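Local structure of acyl-CoA dehydrogenase FadE3 (Mycobacterium smegmatis, 4IV6) at residues B[126-131]-B[138-143]; B[134-139]-B[233-238]. The protein is a flavoprotein of the acyl-CoA dehydrogenase family that binds dihydroflavine-adenine dinucleotide at sites shared between subunits of a four-chain assembly. All blocks are in the same frame, centred on the assembly; numbering follows the deposited sequence.

Contact 1. Residues B[126-131]-B[138-143]; sequences LTEPGG and MRTVAR. With FDA (dihydroflavine-adenine dinucleotide), chain D.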
loop_
_atom_site.group_PDB
_atom_site.type_symbol
_atom_site.label_atom_id
_atom_site.label_comp_id
_atom_site.label_asym_id
_atom_site.label_seq_id
_atom_site.Cartn_x
_atom_site.Cartn_y
_atom_site.Cartn_z
ATOM N N LEU B 126 28.252 16.316 6.764
ATOM C CA LEU B 126 28.153 15.263 7.775
ATOM C C LEU B 126 28.536 13.904 7.195
ATOM O O LEU B 126 29.346 13.209 7.766
ATOM C CB LEU B 126 26.735 15.135 8.322
ATOM C CG LEU B 126 25.979 16.328 8.895
ATOM C CD1 LEU B 126 24.779 15.895 9.718
ATOM C CD2 LEU B 126 26.858 17.184 9.735
ATOM N N THR B 127 27.924 13.548 6.062
ATOM C CA THR B 127 28.013 12.218 5.493
ATOM C C THR B 127 29.430 11.832 5.112
ATOM O O THR B 127 30.154 12.604 4.495
ATOM C CB THR B 127 27.050 12.098 4.302
ATOM O OG1 THR B 127 25.706 12.324 4.774
ATOM C CG2 THR B 127 27.136 10.735 3.636
ATOM N N GLU B 128 29.812 10.620 5.508
ATOM C CA GLU B 128 31.093 10.050 5.158
ATOM C C GLU B 128 30.904 8.907 4.165
ATOM O O GLU B 128 29.853 8.284 4.160
ATOM C CB GLU B 128 31.790 9.513 6.419
ATOM C CG GLU B 128 32.029 10.573 7.486
ATOM C CD GLU B 128 33.474 10.740 7.938
ATOM O OE1 GLU B 128 34.276 9.785 7.828
ATOM O OE2 GLU B 128 33.764 11.832 8.469
ATOM N N PRO B 129 31.929 8.583 3.362
ATOM C CA PRO B 129 31.795 7.428 2.456
ATOM C C PRO B 129 31.402 6.145 3.194
ATOM O O PRO B 129 30.621 5.351 2.664
ATOM C CB PRO B 129 33.197 7.286 1.824
ATOM C CG PRO B 129 33.879 8.561 2.077
ATOM C CD PRO B 129 33.220 9.268 3.209
ATOM N N GLY B 130 31.924 5.967 4.405
ATOM C CA GLY B 130 31.630 4.785 5.235
ATOM C C GLY B 130 30.258 4.769 5.902
ATOM O O GLY B 130 29.845 3.738 6.446
ATOM N N GLY B 131 29.549 5.888 5.842
ATOM C CA GLY B 131 28.167 5.987 6.378
ATOM C C GLY B 131 27.646 7.412 6.570
ATOM O O GLY B 131 28.316 8.307 7.147
ATOM N N MET B 138 32.193 8.071 12.127
ATOM C CA MET B 138 32.893 8.900 11.160
ATOM C C MET B 138 34.405 8.898 11.415
ATOM O O MET B 138 34.862 8.734 12.554
ATOM C CB MET B 138 32.369 10.329 11.166
ATOM C CG MET B 138 32.657 11.139 12.447
ATOM S SD MET B 138 32.171 12.880 12.294
ATOM C CE MET B 138 30.401 12.741 12.177
ATOM N N ARG B 139 35.155 9.083 10.345
ATOM C CA ARG B 139 36.614 9.003 10.386
ATOM C C ARG B 139 37.261 10.391 10.319
ATOM O O ARG B 139 38.449 10.545 10.639
ATOM C CB ARG B 139 37.078 8.094 9.250
ATOM C CG ARG B 139 36.579 6.653 9.409
ATOM C CD ARG B 139 36.961 5.806 8.210
ATOM N NE ARG B 139 38.413 5.763 8.029
ATOM C CZ ARG B 139 39.044 5.181 7.007
ATOM N NH1 ARG B 139 38.361 4.564 6.031
ATOM N NH2 ARG B 139 40.377 5.204 6.972
ATOM N N THR B 140 36.494 11.417 9.949
ATOM C CA THR B 140 37.073 12.745 9.855
ATOM C C THR B 140 37.379 13.271 11.246
ATOM O O THR B 140 36.494 13.371 12.114
ATOM C CB THR B 140 36.185 13.710 9.060
ATOM O OG1 THR B 140 35.898 13.184 7.734
ATOM C CG2 THR B 140 36.868 15.049 8.924
ATOM N N VAL B 141 38.638 13.640 11.441
ATOM C CA VAL B 141 39.160 14.100 12.722
ATOM C C VAL B 141 39.739 15.507 12.609
ATOM O O VAL B 141 40.279 15.891 11.553
ATOM C CB VAL B 141 40.289 13.185 13.269
ATOM C CG1 VAL B 141 39.752 11.821 13.634
ATOM C CG2 VAL B 141 41.456 13.054 12.285
ATOM N N ALA B 142 39.636 16.262 13.703
ATOM C CA ALA B 142 40.226 17.572 13.784
ATOM C C ALA B 142 41.016 17.634 15.075
ATOM O O ALA B 142 40.447 17.593 16.167
ATOM C CB ALA B 142 39.151 18.624 13.749
ATOM N N ARG B 143 42.327 17.706 14.944
ATOM C CA ARG B 143 43.212 17.621 16.094
ATOM C C ARG B 143 43.880 18.967 16.355
ATOM O O ARG B 143 44.413 19.605 15.448
ATOM C CB ARG B 143 44.216 16.496 15.859
ATOM C CG ARG B 143 45.631 16.749 16.307
ATOM C CD ARG B 143 46.481 15.545 15.938
ATOM N NE ARG B 143 46.775 14.696 17.086
ATOM C CZ ARG B 143 48.001 14.472 17.525
ATOM N NH1 ARG B 143 48.202 13.681 18.572
ATOM N NH2 ARG B 143 49.020 15.040 16.892
HETATM P PA FDA D . 23.505 3.937 4.978
HETATM O O1A FDA D . 23.585 4.578 6.341
HETATM O O2A FDA D . 24.667 3.150 4.437
HETATM O O5B FDA D . 22.191 3.022 4.948
HETATM C C5B FDA D . 21.899 2.097 3.875
HETATM C C4B FDA D . 20.522 1.459 4.128
HETATM O O4B FDA D . 20.453 0.866 5.439
HETATM C C3B FDA D . 19.404 2.479 4.106
HETATM O O3B FDA D . 18.182 1.830 3.692
HETATM C C2B FDA D . 19.342 2.912 5.555
HETATM O O2B FDA D . 18.099 3.486 5.951
HETATM C C1B FDA D . 19.522 1.578 6.239
HETATM N N9A FDA D . 20.013 1.689 7.639
HETATM C C8A FDA D . 21.259 2.061 8.008
HETATM N N7A FDA D . 21.382 2.010 9.349
HETATM C C5A FDA D . 20.184 1.608 9.838
HETATM C C6A FDA D . 19.617 1.351 11.152
HETATM N N6A FDA D . 20.375 1.522 12.236
HETATM N N1A FDA D . 18.332 0.950 11.270
HETATM C C2A FDA D . 17.578 0.746 10.177
HETATM N N3A FDA D . 18.026 0.968 8.921
HETATM C C4A FDA D . 19.296 1.371 8.708
HETATM N N1 FDA D . 24.871 14.544 3.312
HETATM C C2 FDA D . 25.452 15.628 3.819
HETATM O O2 FDA D . 26.110 15.523 4.871
HETATM N N3 FDA D . 25.350 16.833 3.231
HETATM C C4 FDA D . 24.688 17.057 2.096
HETATM O O4 FDA D . 24.650 18.203 1.572
HETATM C C4X FDA D . 23.989 15.909 1.484
HETATM N N5 FDA D . 23.308 15.993 0.322
HETATM C C5X FDA D . 23.070 14.866 -0.397
HETATM C C6 FDA D . 22.760 14.924 -1.760
HETATM C C7 FDA D . 22.477 13.772 -2.494
HETATM C C7M FDA D . 22.179 13.848 -3.969
HETATM C C8 FDA D . 22.481 12.519 -1.848
HETATM C C8M FDA D . 22.181 11.216 -2.552
HETATM C C9 FDA D . 22.796 12.461 -0.500
HETATM C C9A FDA D . 23.109 13.618 0.232
HETATM N N10 FDA D . 23.460 13.507 1.594
HETATM C C10 FDA D . 24.149 14.603 2.161
HETATM C "C1'" FDA D . 23.845 12.176 2.076
HETATM C "C2'" FDA D . 22.627 11.567 2.737
HETATM O "O2'" FDA D . 22.284 12.268 3.933
HETATM C "C3'" FDA D . 22.924 10.095 3.025
HETATM O "O3'" FDA D . 22.828 9.383 1.796
HETATM C "C4'" FDA D . 21.977 9.474 4.025
HETATM O "O4'" FDA D . 22.449 9.895 5.316
HETATM C "C5'" FDA D . 22.031 7.936 3.991
HETATM O "O5'" FDA D . 23.380 7.535 4.071
HETATM P P FDA D . 24.001 6.242 3.399
HETATM O O1P FDA D . 25.396 6.185 3.989
HETATM O O2P FDA D . 23.842 6.327 1.920
HETATM O O3P FDA D . 23.038 5.072 3.951
#
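The carboxylate of E128 makes a buried polar contact with the backbone N of R139 and of T140 and the hydroxyl of T140, tying the flavin-binding loop after strand 122-125 to the residues leading into strand 141-145 in the middle domain. Three hydrogen bonds carry it. R139 N reaches E128 OE1 at 2.8 Å with an N-H...O angle of 167°, coming from above the carboxylate plane, 54° out of it. T140 grips the other oxygen twice: its backbone N meets the syn lone pair of E128 OE2 at 3.1 Å, and its hydroxyl OG1 donates to the same OE2 at 2.6 Å from out of the plane. A bend at chi2 (-124°) turns the carboxylate of E128 toward these donors, and M138 CB packs against it, 3.4 Å from E128 CD. K155 adds a salt bridge to OE2, so the buried charge has a positive partner as well as N-H and O-H donors, which would be expected to favour the ionised form. The backbone of E128 opens a type I turn that ends at G131. Just before that turn the loop grips the flavin edge: L126 N and T127 N both donate to FDA O2, the latter at 2.9 Å, while FDA N1 donates to T127 OG1 at 2.8 Å. P129 O is bound by R271 and Y344 of the second subunit. Backbone N-H groups at the pyrimidine carbonyl and a threonine hydroxyl at N1 make this a flavin-binding loop of the acyl-CoA dehydrogenase fold.

Contact 2. Residues B[134-139]-B[233-238]; sequences DLQAMR and RGFAQM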
loop_
_atom_site.group_PDB
_atom_site.type_symbol
_atom_site.label_atom_id
_atom_site.label_comp_id
_atom_site.label_asym_id
_atom_site.label_seq_id
_atom_site.Cartn_x
_atom_site.Cartn_y
_atom_site.Cartn_z
ATOM N N ASP B 134 25.296 6.199 10.379
ATOM C CA ASP B 134 26.134 5.931 11.525
ATOM C C ASP B 134 27.223 6.969 11.615
ATOM O O ASP B 134 28.403 6.702 11.323
ATOM C CB ASP B 134 26.756 4.532 11.386
ATOM C CG ASP B 134 27.468 4.083 12.629
ATOM O OD1 ASP B 134 27.524 4.870 13.607
ATOM O OD2 ASP B 134 27.990 2.932 12.615
ATOM N N LEU B 135 26.838 8.167 12.007
ATOM C CA LEU B 135 27.783 9.283 12.065
ATOM C C LEU B 135 28.813 9.151 13.196
ATOM O O LEU B 135 29.933 9.701 13.098
ATOM C CB LEU B 135 27.022 10.587 12.178
ATOM C CG LEU B 135 26.292 11.001 10.896
ATOM C CD1 LEU B 135 25.495 12.253 11.206
ATOM C CD2 LEU B 135 27.224 11.229 9.694
ATOM N N GLN B 136 28.457 8.418 14.255
ATOM C CA GLN B 136 29.400 8.181 15.350
ATOM C C GLN B 136 30.638 7.450 14.860
ATOM O O GLN B 136 31.707 7.587 15.442
ATOM C CB GLN B 136 28.748 7.356 16.486
ATOM C CG GLN B 136 29.659 7.125 17.680
ATOM C CD GLN B 136 30.109 8.449 18.286
ATOM O OE1 GLN B 136 29.270 9.234 18.721
ATOM N NE2 GLN B 136 31.419 8.730 18.274
ATOM N N ALA B 137 30.494 6.675 13.784
ATOM C CA ALA B 137 31.613 5.939 13.221
ATOM C C ALA B 137 32.467 6.770 12.262
ATOM O O ALA B 137 33.384 6.227 11.660
ATOM C CB ALA B 137 31.120 4.696 12.509
ATOM N N MET B 138 32.193 8.071 12.127
ATOM C CA MET B 138 32.893 8.900 11.160
ATOM C C MET B 138 34.405 8.898 11.415
ATOM O O MET B 138 34.862 8.734 12.554
ATOM C CB MET B 138 32.369 10.329 11.166
ATOM C CG MET B 138 32.657 11.139 12.447
ATOM S SD MET B 138 32.171 12.880 12.294
ATOM C CE MET B 138 30.401 12.741 12.177
ATOM N N ARG B 139 35.155 9.083 10.345
ATOM C CA ARG B 139 36.614 9.003 10.386
ATOM C C ARG B 139 37.261 10.391 10.319
ATOM O O ARG B 139 38.449 10.545 10.639
ATOM C CB ARG B 139 37.078 8.094 9.250
ATOM C CG ARG B 139 36.579 6.653 9.409
ATOM C CD ARG B 139 36.961 5.806 8.210
ATOM N NE ARG B 139 38.413 5.763 8.029
ATOM C CZ ARG B 139 39.044 5.181 7.007
ATOM N NH1 ARG B 139 38.361 4.564 6.031
ATOM N NH2 ARG B 139 40.377 5.204 6.972
ATOM N N ARG B 233 29.687 19.112 21.276
ATOM C CA ARG B 233 28.253 19.385 21.221
ATOM C C ARG B 233 27.659 19.272 19.826
ATOM O O ARG B 233 26.489 19.675 19.575
ATOM C CB ARG B 233 27.998 20.786 21.733
ATOM C CG ARG B 233 28.523 20.961 23.137
ATOM C CD ARG B 233 27.936 22.162 23.800
ATOM N NE ARG B 233 28.369 22.184 25.190
ATOM C CZ ARG B 233 27.797 22.889 26.149
ATOM N NH1 ARG B 233 26.749 23.670 25.896
ATOM N NH2 ARG B 233 28.284 22.815 27.380
ATOM N N GLY B 234 28.456 18.714 18.924
ATOM C CA GLY B 234 28.073 18.576 17.543
ATOM C C GLY B 234 26.739 17.901 17.300
ATOM O O GLY B 234 25.945 18.416 16.536
ATOM N N PHE B 235 26.492 16.756 17.942
ATOM C CA PHE B 235 25.222 16.042 17.763
ATOM C C PHE B 235 24.027 16.837 18.284
ATOM O O PHE B 235 22.999 16.923 17.622
ATOM C CB PHE B 235 25.258 14.635 18.389
ATOM C CG PHE B 235 26.037 13.630 17.565
ATOM C CD1 PHE B 235 25.683 13.360 16.256
ATOM C CD2 PHE B 235 27.153 12.988 18.090
ATOM C CE1 PHE B 235 26.430 12.462 15.484
ATOM C CE2 PHE B 235 27.884 12.089 17.334
ATOM C CZ PHE B 235 27.528 11.813 16.033
ATOM N N ALA B 236 24.172 17.441 19.454
ATOM C CA ALA B 236 23.107 18.256 20.011
ATOM C C ALA B 236 22.784 19.422 19.089
ATOM O O ALA B 236 21.613 19.722 18.827
ATOM C CB ALA B 236 23.513 18.768 21.389
ATOM N N GLN B 237 23.823 20.080 18.583
ATOM C CA GLN B 237 23.646 21.205 17.667
ATOM C C GLN B 237 22.973 20.749 16.376
ATOM O O GLN B 237 22.007 21.390 15.944
ATOM C CB GLN B 237 24.974 21.864 17.344
ATOM C CG GLN B 237 25.641 22.558 18.534
ATOM C CD GLN B 237 27.095 22.899 18.267
ATOM O OE1 GLN B 237 27.730 22.355 17.366
ATOM N NE2 GLN B 237 27.624 23.819 19.052
ATOM N N MET B 238 23.455 19.654 15.790
ATOM C CA MET B 238 22.829 19.140 14.575
ATOM C C MET B 238 21.352 18.796 14.797
ATOM O O MET B 238 20.526 19.147 13.974
ATOM C CB MET B 238 23.576 17.945 14.008
ATOM C CG MET B 238 23.265 17.706 12.543
ATOM S SD MET B 238 23.537 19.211 11.579
ATOM C CE MET B 238 21.877 19.725 11.229
#
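F235 projects from the first turn of helix 234-270 and sets the outer end of its ring against L135 and Q136; it is the helix residue with atoms within 4.5 Å of the loop. L135 CB lies at the ring edge, in the ring plane, 3.8 Å from F235 CE1; the apolar contact is therefore made mainly by the root of the leucine. The neighbouring atom F235 CZ comes within 3.9 Å of Q136 N, which places the far end of the ring close to the loop backbone. On the other flank Q136 OE1 approaches F235 CE2 at 3.5 Å, obliquely, with the amide and ring planes 57° apart. Q136 gets there by setting CG anti to its backbone N (chi1 -178°) and then bending at chi2 (59°), which brings the amide oxygen to the CE2 side of the ring; the two side chains cross at about a right angle.

Behind these atoms, local backbone bonds shape both partners. A137 N to D134 O and M138 N to L135 O, the latter 3.0 Å, curl the loop so that L135 and Q136 present themselves together. On the other side Q237 N bonds to R233 O at 2.9 Å, starting the helix with R233 at the N-cap. Further out, Q136 O and M138 O both accept from K172 NZ, and D134 OD2 is bound by F274 N of the second subunit.

The contact thus bridges the middle and C-terminal family regions near the surface: F235 also rests on M170 of strand 166-172 and V184 of strand 184-190, while M238, three residues on, packs on M170 and on V94 of helix 83-102.

In the fold
Both contacts use the loop between strands 122-125 and 141-145, share M138 and R139, and have centres about 9 Å apart. Contact 1 is buried and polar, a charged side chain gripped by donors inside the middle domain; contact 2 lies nearer the surface and joins the later part of that loop to helix 234-270 by an apolar edge contact and an amide oxygen beside the ring. They touch directly, with L126 O 3.5 Å from L135 CD2 and L126 CD1 3.7 Å from M238 CG. L126, whose backbone N binds the flavin, therefore also packs on both segments of contact 2. Both contacts lean on strand 166-172 through M170.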